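Local coordinates for protein pectinesterase 1 (Solanum lycopersicum, PDB 1XG2) that hydrolyses the methyl esters of pectin in the plant cell wall, releasing methanol, and may prepare fruit walls for softening during ripening, at residues A[4-9]-A[34-39]; A[56-61]-A[93-98]. One frame throughout, in Å; residues are numbered along the deposited sequence.

Contact 1 of 2, residues A[4-9]-A[34-39]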
loop_
_atom_site.group_PDB
_atom_site.type_symbol
_atom_site.label_atom_id
_atom_site.label_comp_id
_atom_site.label_asym_id
_atom_site.label_seq_id
_atom_site.Cartn_x
_atom_site.Cartn_y
_atom_site.Cartn_z
ATOM N N ASN A 4 14.024 6.007 23.383
ATOM C CA ASN A 4 13.521 7.273 23.915
ATOM C C ASN A 4 12.261 7.120 24.778
ATOM O O ASN A 4 11.966 7.978 25.608
ATOM C CB ASN A 4 13.227 8.261 22.780
ATOM C CG ASN A 4 14.461 8.578 21.947
ATOM O OD1 ASN A 4 15.281 9.429 22.316
ATOM N ND2 ASN A 4 14.605 7.891 20.834
ATOM N N ALA A 5 11.507 6.051 24.566
ATOM C CA ALA A 5 10.323 5.773 25.372
ATOM C C ALA A 5 10.116 4.285 25.442
ATOM O O ALA A 5 10.269 3.600 24.436
ATOM C CB ALA A 5 9.097 6.431 24.768
ATOM N N VAL A 6 9.745 3.782 26.617
ATOM C CA VAL A 6 9.586 2.351 26.823
ATOM C C VAL A 6 8.134 2.055 27.177
ATOM O O VAL A 6 7.537 2.746 27.999
ATOM C CB VAL A 6 10.534 1.831 27.931
ATOM C CG1 VAL A 6 10.265 0.352 28.242
ATOM C CG2 VAL A 6 12.000 2.043 27.511
ATOM N N VAL A 7 7.579 1.035 26.535
ATOM C CA VAL A 7 6.245 0.544 26.833
ATOM C C VAL A 7 6.378 -0.815 27.500
ATOM O O VAL A 7 7.089 -1.685 27.013
ATOM C CB VAL A 7 5.412 0.408 25.561
ATOM C CG1 VAL A 7 4.057 -0.203 25.868
ATOM C CG2 VAL A 7 5.271 1.762 24.866
ATOM N N ALA A 8 5.693 -0.992 28.621
ATOM C CA ALA A 8 5.722 -2.248 29.365
ATOM C C ALA A 8 4.470 -2.439 30.223
ATOM O O ALA A 8 3.919 -1.478 30.760
ATOM C CB ALA A 8 6.966 -2.312 30.243
ATOM N N GLN A 9 4.064 -3.697 30.362
ATOM C CA GLN A 9 2.852 -4.068 31.089
ATOM C C GLN A 9 3.092 -4.220 32.595
ATOM O O GLN A 9 2.161 -4.087 33.381
ATOM C CB GLN A 9 2.271 -5.367 30.517
ATOM C CG GLN A 9 2.106 -5.331 29.009
ATOM C CD GLN A 9 1.257 -6.460 28.471
ATOM O OE1 GLN A 9 1.543 -7.634 28.729
ATOM N NE2 GLN A 9 0.209 -6.117 27.726
ATOM N N VAL A 34 12.700 6.494 19.016
ATOM C CA VAL A 34 12.516 5.064 19.229
ATOM C C VAL A 34 11.620 4.761 20.426
ATOM O O VAL A 34 11.915 5.182 21.561
ATOM C CB VAL A 34 13.869 4.366 19.436
ATOM C CG1 VAL A 34 13.681 2.835 19.562
ATOM C CG2 VAL A 34 14.821 4.680 18.306
ATOM N N ILE A 35 10.528 4.042 20.169
ATOM C CA ILE A 35 9.662 3.464 21.209
ATOM C C ILE A 35 9.949 1.970 21.299
ATOM O O ILE A 35 9.767 1.260 20.320
ATOM C CB ILE A 35 8.173 3.679 20.845
ATOM C CG1 ILE A 35 7.844 5.172 20.766
ATOM C CG2 ILE A 35 7.261 3.000 21.864
ATOM C CD1 ILE A 35 6.469 5.480 20.184
ATOM N N TYR A 36 10.388 1.498 22.466
ATOM C CA TYR A 36 10.665 0.085 22.718
ATOM C C TYR A 36 9.484 -0.502 23.480
ATOM O O TYR A 36 9.091 0.032 24.496
ATOM C CB TYR A 36 11.985 -0.071 23.503
ATOM C CG TYR A 36 12.267 -1.453 24.089
ATOM C CD1 TYR A 36 12.089 -2.606 23.344
ATOM C CD2 TYR A 36 12.744 -1.594 25.396
ATOM C CE1 TYR A 36 12.367 -3.870 23.875
ATOM C CE2 TYR A 36 13.024 -2.858 25.940
ATOM C CZ TYR A 36 12.822 -3.990 25.170
ATOM O OH TYR A 36 13.088 -5.248 25.688
ATOM N N VAL A 37 8.917 -1.587 22.975
ATOM C CA VAL A 37 7.781 -2.246 23.588
ATOM C C VAL A 37 8.246 -3.582 24.145
ATOM O O VAL A 37 8.571 -4.506 23.388
ATOM C CB VAL A 37 6.646 -2.488 22.558
ATOM C CG1 VAL A 37 5.409 -3.010 23.251
ATOM C CG2 VAL A 37 6.341 -1.214 21.775
ATOM N N LYS A 38 8.296 -3.683 25.470
ATOM C CA LYS A 38 8.712 -4.914 26.140
ATOM C C LYS A 38 7.750 -6.060 25.884
ATOM O O LYS A 38 6.610 -5.842 25.462
ATOM C CB LYS A 38 8.836 -4.689 27.642
ATOM C CG LYS A 38 9.966 -3.769 28.057
ATOM C CD LYS A 38 10.450 -4.162 29.464
ATOM C CE LYS A 38 11.342 -3.108 30.097
ATOM N NZ LYS A 38 11.782 -3.501 31.483
ATOM N N ARG A 39 8.213 -7.281 26.147
ATOM C CA ARG A 39 7.454 -8.488 25.840
ATOM C C ARG A 39 6.087 -8.452 26.494
ATOM O O ARG A 39 5.909 -7.892 27.585
ATOM C CB ARG A 39 8.214 -9.764 26.250
ATOM C CG ARG A 39 8.377 -9.975 27.755
ATOM C CD ARG A 39 9.396 -11.051 28.107
ATOM N NE ARG A 39 10.736 -10.698 27.613
ATOM C CZ ARG A 39 11.843 -11.416 27.829
ATOM N NH1 ARG A 39 11.803 -12.552 28.527
ATOM N NH2 ARG A 39 12.999 -10.995 27.336
HETATM O O HOH W 1 6.134 -5.889 29.594
#

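Contact 2 of 2, residues A[56-61]-A[93-98]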
loop_
_atom_site.group_PDB
_atom_site.type_symbol
_atom_site.label_atom_id
_atom_site.label_comp_id
_atom_site.label_asym_id
_atom_site.label_seq_id
_atom_site.Cartn_x
_atom_site.Cartn_y
_atom_site.Cartn_z
ATOM N N MET A 56 10.293 4.965 15.211
ATOM C CA MET A 56 10.635 3.553 15.219
ATOM C C MET A 56 9.917 2.877 16.389
ATOM O O MET A 56 10.052 3.298 17.535
ATOM C CB MET A 56 12.140 3.371 15.366
ATOM C CG MET A 56 12.593 1.913 15.440
ATOM S SD MET A 56 14.372 1.806 15.334
ATOM C CE MET A 56 14.616 0.089 15.116
ATOM N N ILE A 57 9.116 1.861 16.088
ATOM C CA ILE A 57 8.467 1.057 17.113
ATOM C C ILE A 57 9.171 -0.284 17.074
ATOM O O ILE A 57 9.156 -0.965 16.064
ATOM C CB ILE A 57 6.961 0.919 16.851
ATOM C CG1 ILE A 57 6.288 2.291 16.973
ATOM C CG2 ILE A 57 6.323 -0.073 17.828
ATOM C CD1 ILE A 57 4.785 2.291 16.756
ATOM N N VAL A 58 9.816 -0.644 18.176
ATOM C CA VAL A 58 10.606 -1.863 18.223
ATOM C C VAL A 58 10.203 -2.665 19.449
ATOM O O VAL A 58 10.109 -2.113 20.537
ATOM C CB VAL A 58 12.140 -1.542 18.194
ATOM C CG1 VAL A 58 12.559 -0.659 19.339
ATOM C CG2 VAL A 58 12.967 -2.805 18.164
ATOM N N GLY A 59 9.941 -3.951 19.260
ATOM C CA GLY A 59 9.610 -4.845 20.348
ATOM C C GLY A 59 10.795 -5.677 20.809
ATOM O O GLY A 59 11.950 -5.427 20.436
ATOM N N ASP A 60 10.485 -6.696 21.601
ATOM C CA ASP A 60 11.469 -7.577 22.220
ATOM C C ASP A 60 11.735 -8.806 21.349
ATOM O O ASP A 60 12.372 -9.759 21.794
ATOM C CB ASP A 60 10.924 -8.035 23.586
ATOM C CG ASP A 60 11.818 -7.671 24.746
ATOM O OD1 ASP A 60 13.060 -7.662 24.591
ATOM O OD2 ASP A 60 11.337 -7.383 25.872
ATOM N N GLY A 61 11.255 -8.788 20.108
ATOM C CA GLY A 61 11.289 -9.946 19.244
ATOM C C GLY A 61 9.923 -10.252 18.659
ATOM O O GLY A 61 8.913 -10.064 19.323
ATOM N N ILE A 93 9.496 3.058 11.027
ATOM C CA ILE A 93 10.219 1.796 11.098
ATOM C C ILE A 93 9.521 0.943 12.139
ATOM O O ILE A 93 9.256 1.410 13.247
ATOM C CB ILE A 93 11.668 2.007 11.552
ATOM C CG1 ILE A 93 12.396 2.906 10.562
ATOM C CG2 ILE A 93 12.383 0.640 11.753
ATOM C CD1 ILE A 93 13.721 3.344 11.049
ATOM N N LEU A 94 9.214 -0.293 11.765
ATOM C CA LEU A 94 8.617 -1.267 12.657
ATOM C C LEU A 94 9.569 -2.457 12.699
ATOM O O LEU A 94 10.038 -2.944 11.653
ATOM C CB LEU A 94 7.244 -1.680 12.130
ATOM C CG LEU A 94 6.408 -2.582 13.038
ATOM C CD1 LEU A 94 5.938 -1.799 14.233
ATOM C CD2 LEU A 94 5.231 -3.177 12.275
ATOM N N GLN A 95 9.850 -2.939 13.902
ATOM C CA GLN A 95 10.887 -3.953 14.073
ATOM C C GLN A 95 10.681 -4.830 15.296
ATOM O O GLN A 95 10.200 -4.364 16.331
ATOM C CB GLN A 95 12.264 -3.282 14.152
ATOM C CG GLN A 95 13.453 -4.239 14.116
ATOM C CD GLN A 95 14.753 -3.500 14.253
ATOM O OE1 GLN A 95 15.368 -3.494 15.337
ATOM N NE2 GLN A 95 15.165 -2.833 13.182
ATOM N N ASP A 96 11.067 -6.100 15.145
ATOM C CA ASP A 96 11.097 -7.096 16.225
ATOM C C ASP A 96 9.790 -7.188 16.986
ATOM O O ASP A 96 9.768 -7.137 18.209
ATOM C CB ASP A 96 12.251 -6.803 17.195
ATOM C CG ASP A 96 13.596 -7.009 16.566
ATOM O OD1 ASP A 96 13.771 -8.016 15.838
ATOM O OD2 ASP A 96 14.530 -6.200 16.734
ATOM N N ILE A 97 8.699 -7.308 16.246
ATOM C CA ILE A 97 7.369 -7.206 16.843
ATOM C C ILE A 97 6.383 -7.963 15.965
ATOM O O ILE A 97 6.616 -8.148 14.780
ATOM C CB ILE A 97 6.975 -5.716 17.021
ATOM C CG1 ILE A 97 5.775 -5.571 17.970
ATOM C CG2 ILE A 97 6.680 -5.056 15.668
ATOM C CD1 ILE A 97 5.552 -4.165 18.434
ATOM N N CYS A 98 5.293 -8.414 16.564
ATOM C CA CYS A 98 4.202 -9.065 15.833
ATOM C C CYS A 98 3.005 -8.119 15.805
ATOM O O CYS A 98 2.682 -7.525 16.814
ATOM C CB CYS A 98 3.794 -10.376 16.529
ATOM S SG CYS A 98 2.295 -11.115 15.818
#

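Contact 1 of 2, residues A[4-9]-A[34-39]
Val-7 is gripped at both its N-H and its carbonyl by the neighbouring strand: its N-H runs almost straight (172°) to Tyr-36 O at 2.7 Å, and its carbonyl O accepts Lys-38 N at 2.8 Å. The ladder continues with Tyr-36 N on Ala-5 O and ends at Val-34 O, which takes two donors, Asn-4 N and Ala-5 N, both in its carbonyl plane. At the opposite end, past the Lys-38 bond, a water takes the N-H of Gln-9 and donates to Arg-39 O. These are the staggered bonds of parallel strands, and the paired residues put their side chains on the same face. On the inner face, branched aliphatic residues suit a buried sheet: Val-7 CG2 meets Ile-35 CG2 at 3.8 Å, while CG1, anti to the backbone N (chi1 176°), lies beside Val-37 CG1. On the other, partly exposed face Val-6 CG1 approaches the Tyr-36 ring obliquely, with CD2 at 4.2 Å. Lys-38 runs its extended chain past the methyl of Ala-8, its CE lying 4.1 Å from Val-6 CG1, and delivers NZ to Thr-12 OG1. With an alanine here, the methylenes beside Val-6 and Ala-8 would be gone, and the Thr-12 hydroxyl would probably lose its ammonium partner. Strand 5-7 is outermost in its parallel sheet within the chain and opens a beta-alpha-beta unit; helix 18-24 packs on the inner face through Ala-21, which touches Val-7 and Ile-35, while Tyr-42 of strand 40-43 closes over Val-7 and Val-37, and strand 55-59 flanks strand 33-37.

Contact 2 of 2, residues A[56-61]-A[93-98]
Ile-57 lies snugly against Leu-94 on the buried face of these two almost exactly parallel strands, where Leu-94 CD1 comes within 3.9 Å of Ile-57 CB. Ile-57 CG2 also reaches Ile-97 CD1. The same residue ties the backbones together, giving its N-H to Ile-93 O at 2.9 Å and taking Gln-95 N on its carbonyl. Glycine fits the next rung: Gly-59 N bonds to Gln-95 O, and its CA sits 3.1 Å from Asp-96 O, where a CB would clash. Gly-61 then gives its N-H to Asp-96 O from above the carbonyl plane, and its backbone angles would jam a CB against the preceding carbonyl.

The opposite face is more mixed. Met-56 CG is buried on Ile-93 CG2 at 3.9 Å; its fully extended chain (chi1 178°) carries CE to 3.5 Å from Gln-95 NE2. Toward the partly exposed end, Val-58 and Gln-95 lie side by side, with Val-58 CG2 3.8 Å from Gln-95 OE1. Asp-96, in the partly exposed turn after the strand, suits its place as a carboxylate, since OD1 forms a salt bridge with Arg-124.

This is the side-by-side stacking of successive coils in a parallel beta-helix, with the glycines at the turn between two of its walls. Strand 33-37 flanks strand 55-59, helix 18-24 covers Ile-57 through Leu-18 and Val-22, and Ile-97 leans on Thr-65 and Ile-67 of strand 65-69 as the chain turns into strand 98-101.

Contacts 1 and 2 follow one another along the chain, the first closing before the second opens, and their centres lie about 10 Å apart. Their strands 5-7, 33-37, 55-59 and 93-95 are consecutive in a single parallel sheet, one wall of the right-handed beta-helix of the pectinesterase domain. Strands 33-37 and 55-59 join the two contacts: Val-37 N probably hydrogen-bonds to Val-58 O (2.8 Å), and Tyr-36 OH to Asp-60 OD1. Helix 18-24 packs against apolar residues of both, consistent with a cap on the N-terminal end of the beta-helix. Both lie away from the probable catalytic and substrate-binding residues, and together they stack the first coils of the scaffold.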